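Local coordinates for protein L-lysine 6-monooxygenase (Pseudomonas syringae pv. tomato, PDB 5CQF) that probably uses FAD and NADPH to hydroxylate the side-chain amine of L-lysine or a related amino acid in siderophore biosynthesis, at residues Phe21-Glu33 and Gln410-Ala423. Sequence-based numbering, arbitrary orientation.
Sequences FGPAGIALACAFE and QSFSLMALRAGRIA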
loop_
_atom_site.group_PDB
_atom_site.type_symbol
_atom_site.label_atom_id
_atom_site.label_comp_id
_atom_site.label_asym_id
_atom_site.label_seq_id
_atom_site.Cartn_x
_atom_site.Cartn_y
_atom_site.Cartn_z
ATOM N N PHE A 21 -17.826 2.590 32.667
ATOM C CA PHE A 21 -16.530 1.931 32.595
ATOM C C PHE A 21 -16.297 1.340 31.213
ATOM O O PHE A 21 -15.794 0.226 31.071
ATOM C CB PHE A 21 -16.355 0.886 33.701
ATOM C CG PHE A 21 -14.932 0.679 34.104
ATOM C CD1 PHE A 21 -14.215 1.701 34.672
ATOM C CD2 PHE A 21 -14.316 -0.543 33.933
ATOM C CE1 PHE A 21 -12.901 1.524 35.069
ATOM C CE2 PHE A 21 -12.995 -0.733 34.313
ATOM C CZ PHE A 21 -12.281 0.310 34.880
ATOM N N GLY A 22 -16.647 2.115 30.193
ATOM C CA GLY A 22 -16.186 1.860 28.842
ATOM C C GLY A 22 -14.783 2.413 28.687
ATOM O O GLY A 22 -14.136 2.752 29.676
ATOM N N PRO A 23 -14.287 2.502 27.443
ATOM C CA PRO A 23 -12.908 2.916 27.227
ATOM C C PRO A 23 -12.545 4.204 27.952
ATOM O O PRO A 23 -11.472 4.311 28.541
ATOM C CB PRO A 23 -12.856 3.130 25.725
ATOM C CG PRO A 23 -13.869 2.203 25.179
ATOM C CD PRO A 23 -14.944 2.096 26.192
ATOM N N ALA A 24 -13.443 5.178 27.927
ATOM C CA ALA A 24 -13.164 6.452 28.558
ATOM C C ALA A 24 -12.879 6.297 30.046
ATOM O O ALA A 24 -11.877 6.829 30.544
ATOM C CB ALA A 24 -14.322 7.412 28.319
ATOM N N GLY A 25 -13.745 5.581 30.765
ATOM C CA GLY A 25 -13.521 5.344 32.205
ATOM C C GLY A 25 -12.312 4.453 32.465
ATOM O O GLY A 25 -11.621 4.573 33.484
ATOM N N ILE A 26 -12.043 3.528 31.558
ATOM C CA ILE A 26 -10.889 2.655 31.737
ATOM C C ILE A 26 -9.615 3.460 31.609
ATOM O O ILE A 26 -8.655 3.283 32.382
ATOM C CB ILE A 26 -10.920 1.519 30.730
ATOM C CG1 ILE A 26 -11.998 0.519 31.130
ATOM C CG2 ILE A 26 -9.577 0.831 30.670
ATOM C CD1 ILE A 26 -12.473 -0.346 30.006
ATOM N N ALA A 27 -9.626 4.367 30.640
ATOM C CA ALA A 27 -8.494 5.241 30.419
ATOM C C ALA A 27 -8.213 6.050 31.640
ATOM O O ALA A 27 -7.077 6.243 31.970
ATOM C CB ALA A 27 -8.756 6.175 29.250
ATOM N N LEU A 28 -9.266 6.573 32.276
ATOM C CA LEU A 28 -9.131 7.339 33.518
ATOM C C LEU A 28 -8.580 6.504 34.644
ATOM O O LEU A 28 -7.693 6.960 35.349
ATOM C CB LEU A 28 -10.477 7.903 33.946
ATOM C CG LEU A 28 -10.446 8.788 35.165
ATOM C CD1 LEU A 28 -9.692 10.081 34.918
ATOM C CD2 LEU A 28 -11.884 9.047 35.560
ATOM N N ALA A 29 -9.121 5.309 34.844
ATOM C CA ALA A 29 -8.549 4.383 35.844
ATOM C C ALA A 29 -7.095 4.081 35.578
ATOM O O ALA A 29 -6.310 3.992 36.520
ATOM C CB ALA A 29 -9.333 3.088 35.910
ATOM N N CYS A 30 -6.702 3.966 34.300
ATOM C CA CYS A 30 -5.293 3.720 34.012
ATOM C C CYS A 30 -4.414 4.857 34.511
ATOM O O CYS A 30 -3.327 4.621 34.963
ATOM C CB CYS A 30 -5.041 3.500 32.528
ATOM S SG CYS A 30 -5.688 1.951 31.892
ATOM N N ALA A 31 -4.861 6.094 34.418
ATOM C CA ALA A 31 -4.065 7.209 34.954
ATOM C C ALA A 31 -3.876 7.069 36.454
ATOM O O ALA A 31 -2.784 7.305 36.963
ATOM C CB ALA A 31 -4.702 8.553 34.652
ATOM N N PHE A 32 -4.937 6.693 37.154
ATOM C CA PHE A 32 -4.830 6.536 38.606
ATOM C C PHE A 32 -3.933 5.374 38.958
ATOM O O PHE A 32 -3.036 5.517 39.796
ATOM C CB PHE A 32 -6.202 6.400 39.258
ATOM C CG PHE A 32 -6.937 7.699 39.337
ATOM C CD1 PHE A 32 -6.538 8.663 40.235
ATOM C CD2 PHE A 32 -7.976 7.980 38.479
ATOM C CE1 PHE A 32 -7.177 9.872 40.301
ATOM C CE2 PHE A 32 -8.631 9.192 38.533
ATOM C CZ PHE A 32 -8.235 10.142 39.457
ATOM N N GLU A 33 -4.131 4.242 38.297
ATOM C CA GLU A 33 -3.257 3.102 38.557
ATOM C C GLU A 33 -1.798 3.381 38.213
ATOM O O GLU A 33 -0.938 3.036 38.992
ATOM C CB GLU A 33 -3.756 1.839 37.864
ATOM C CG GLU A 33 -5.102 1.349 38.394
ATOM C CD GLU A 33 -5.043 0.826 39.838
ATOM O OE1 GLU A 33 -4.011 0.211 40.212
ATOM O OE2 GLU A 33 -6.028 1.029 40.593
ATOM N N GLN A 410 -14.986 7.522 19.596
ATOM C CA GLN A 410 -14.379 6.536 20.486
ATOM C C GLN A 410 -12.865 6.413 20.236
ATOM O O GLN A 410 -12.338 5.316 20.302
ATOM C CB GLN A 410 -15.086 5.171 20.379
ATOM C CG GLN A 410 -16.526 5.157 20.881
ATOM C CD GLN A 410 -16.645 5.551 22.352
ATOM O OE1 GLN A 410 -16.257 4.798 23.254
ATOM N NE2 GLN A 410 -17.171 6.752 22.598
ATOM N N SER A 411 -12.174 7.534 19.975
ATOM C CA SER A 411 -10.714 7.551 19.764
ATOM C C SER A 411 -9.981 7.238 21.069
ATOM O O SER A 411 -10.107 7.937 22.071
ATOM C CB SER A 411 -10.248 8.913 19.244
ATOM O OG SER A 411 -8.842 8.947 19.047
ATOM N N PHE A 412 -9.210 6.168 21.046
ATOM C CA PHE A 412 -8.534 5.736 22.250
ATOM C C PHE A 412 -7.505 6.767 22.676
ATOM O O PHE A 412 -7.395 7.078 23.856
ATOM C CB PHE A 412 -7.874 4.405 22.028
ATOM C CG PHE A 412 -8.808 3.250 22.072
ATOM C CD1 PHE A 412 -10.183 3.419 22.047
ATOM C CD2 PHE A 412 -8.292 1.957 22.127
ATOM C CE1 PHE A 412 -11.028 2.336 22.111
ATOM C CE2 PHE A 412 -9.137 0.859 22.188
ATOM C CZ PHE A 412 -10.511 1.054 22.176
ATOM N N SER A 413 -6.773 7.318 21.725
ATOM C CA SER A 413 -5.774 8.295 22.082
ATOM C C SER A 413 -6.369 9.539 22.740
ATOM O O SER A 413 -5.790 10.071 23.702
ATOM C CB SER A 413 -4.925 8.673 20.876
ATOM O OG SER A 413 -5.708 9.051 19.752
ATOM N N LEU A 414 -7.525 9.995 22.262
ATOM C CA LEU A 414 -8.152 11.180 22.839
ATOM C C LEU A 414 -8.527 10.916 24.289
ATOM O O LEU A 414 -8.329 11.780 25.135
ATOM C CB LEU A 414 -9.394 11.598 22.036
ATOM C CG LEU A 414 -9.064 12.112 20.625
ATOM C CD1 LEU A 414 -10.340 12.550 19.883
ATOM C CD2 LEU A 414 -8.030 13.239 20.615
HETATM N N MSE A 415 -9.024 9.704 24.557
HETATM C CA MSE A 415 -9.380 9.288 25.898
HETATM C C MSE A 415 -8.207 9.320 26.798
HETATM O O MSE A 415 -8.327 9.713 27.957
HETATM C CB MSE A 415 -9.945 7.888 25.936
HETATM C CG MSE A 415 -11.389 8.000 25.521
HETATM SE SE MSE A 415 -11.882 6.258 24.810
HETATM C CE MSE A 415 -13.634 7.014 24.262
ATOM N N ALA A 416 -7.058 8.917 26.279
ATOM C CA ALA A 416 -5.839 8.905 27.091
ATOM C C ALA A 416 -5.494 10.287 27.530
ATOM O O ALA A 416 -5.132 10.487 28.656
ATOM C CB ALA A 416 -4.693 8.325 26.328
ATOM N N LEU A 417 -5.609 11.245 26.624
ATOM C CA LEU A 417 -5.219 12.644 26.894
ATOM C C LEU A 417 -6.192 13.339 27.829
ATOM O O LEU A 417 -5.778 14.037 28.754
ATOM C CB LEU A 417 -5.068 13.419 25.582
ATOM C CG LEU A 417 -3.886 12.875 24.722
ATOM C CD1 LEU A 417 -3.847 13.480 23.338
ATOM C CD2 LEU A 417 -2.565 13.157 25.405
ATOM N N ARG A 418 -7.472 13.104 27.598
ATOM C CA ARG A 418 -8.496 13.594 28.479
ATOM C C ARG A 418 -8.317 13.052 29.874
ATOM O O ARG A 418 -8.430 13.804 30.837
ATOM C CB ARG A 418 -9.901 13.217 27.989
ATOM C CG ARG A 418 -10.353 13.952 26.744
ATOM C CD ARG A 418 -11.863 13.989 26.641
ATOM N NE ARG A 418 -12.466 12.659 26.568
ATOM C CZ ARG A 418 -12.657 11.979 25.445
ATOM N NH1 ARG A 418 -12.253 12.454 24.285
ATOM N NH2 ARG A 418 -13.228 10.794 25.473
ATOM N N ALA A 419 -8.069 11.754 29.992
ATOM C CA ALA A 419 -7.850 11.128 31.294
ATOM C C ALA A 419 -6.771 11.844 32.071
ATOM O O ALA A 419 -6.893 12.005 33.265
ATOM C CB ALA A 419 -7.480 9.657 31.139
ATOM N N GLY A 420 -5.705 12.266 31.394
ATOM C CA GLY A 420 -4.647 13.024 32.059
ATOM C C GLY A 420 -5.126 14.374 32.615
ATOM O O GLY A 420 -4.856 14.719 33.759
ATOM N N ARG A 421 -5.838 15.128 31.796
ATOM C CA ARG A 421 -6.366 16.418 32.181
ATOM C C ARG A 421 -7.376 16.315 33.326
ATOM O O ARG A 421 -7.388 17.167 34.216
ATOM C CB ARG A 421 -7.072 17.080 30.996
ATOM C CG ARG A 421 -6.155 17.580 29.899
ATOM C CD ARG A 421 -6.796 18.771 29.180
ATOM N NE ARG A 421 -6.126 19.079 27.908
ATOM C CZ ARG A 421 -5.915 20.303 27.434
ATOM N NH1 ARG A 421 -6.320 21.369 28.109
ATOM N NH2 ARG A 421 -5.275 20.462 26.280
ATOM N N ILE A 422 -8.212 15.278 33.297
ATOM C CA ILE A 422 -9.227 15.112 34.310
ATOM C C ILE A 422 -8.618 14.618 35.613
ATOM O O ILE A 422 -8.928 15.146 36.675
ATOM C CB ILE A 422 -10.393 14.231 33.822
ATOM C CG1 ILE A 422 -11.217 15.018 32.807
ATOM C CG2 ILE A 422 -11.313 13.810 34.970
ATOM C CD1 ILE A 422 -12.145 14.166 31.960
ATOM N N ALA A 423 -7.728 13.640 35.543
ATOM C CA ALA A 423 -7.166 13.068 36.760
ATOM C C ALA A 423 -6.327 14.094 37.521
ATOM O O ALA A 423 -6.333 14.109 38.736
ATOM C CB ALA A 423 -6.346 11.836 36.444
HETATM O O HOH W 1 -10.641 9.234 29.466
HETATM O O HOH W 2 -16.279 5.454 26.420
#
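A419 packs its CB against the backbone of helix 23-33, 3.7 Å from L28 CA, where the two helix axes come within 8.3 Å at a crossing angle of -51°. Small residues make this possible: A27, A31, A419 and A423 all point at the partner helix, and A31 CB and A423 CB meet at 4.1 Å. With chi1 at -176° the L28 chain swings away from its own N, and chi2 then turns CD1 onto I422 CG2 and A423 CB, while F32 receives A423 CB over one ring face, 3.9 Å from CZ. At the N-terminal ends selenomethionine M415, extended beyond CG, runs along A24 and sets SE 3.4 Å from P23 CB; F412 CE1 touches the same proline, which suits the first turn because no N-H is needed there.

No direct hydrogen bond joins the segments, but two waters do. One donates to A24 O and M415 O (2.8 Å from the latter), and the other accepts from A24 N and donates to Q410 OE1. G22 at the N-cap and G25 in the first turn belong to a GxGxxG-like pattern, consistent with FAD binding. The fit thus rests on shape and apolar burial, with water serving the polar atoms.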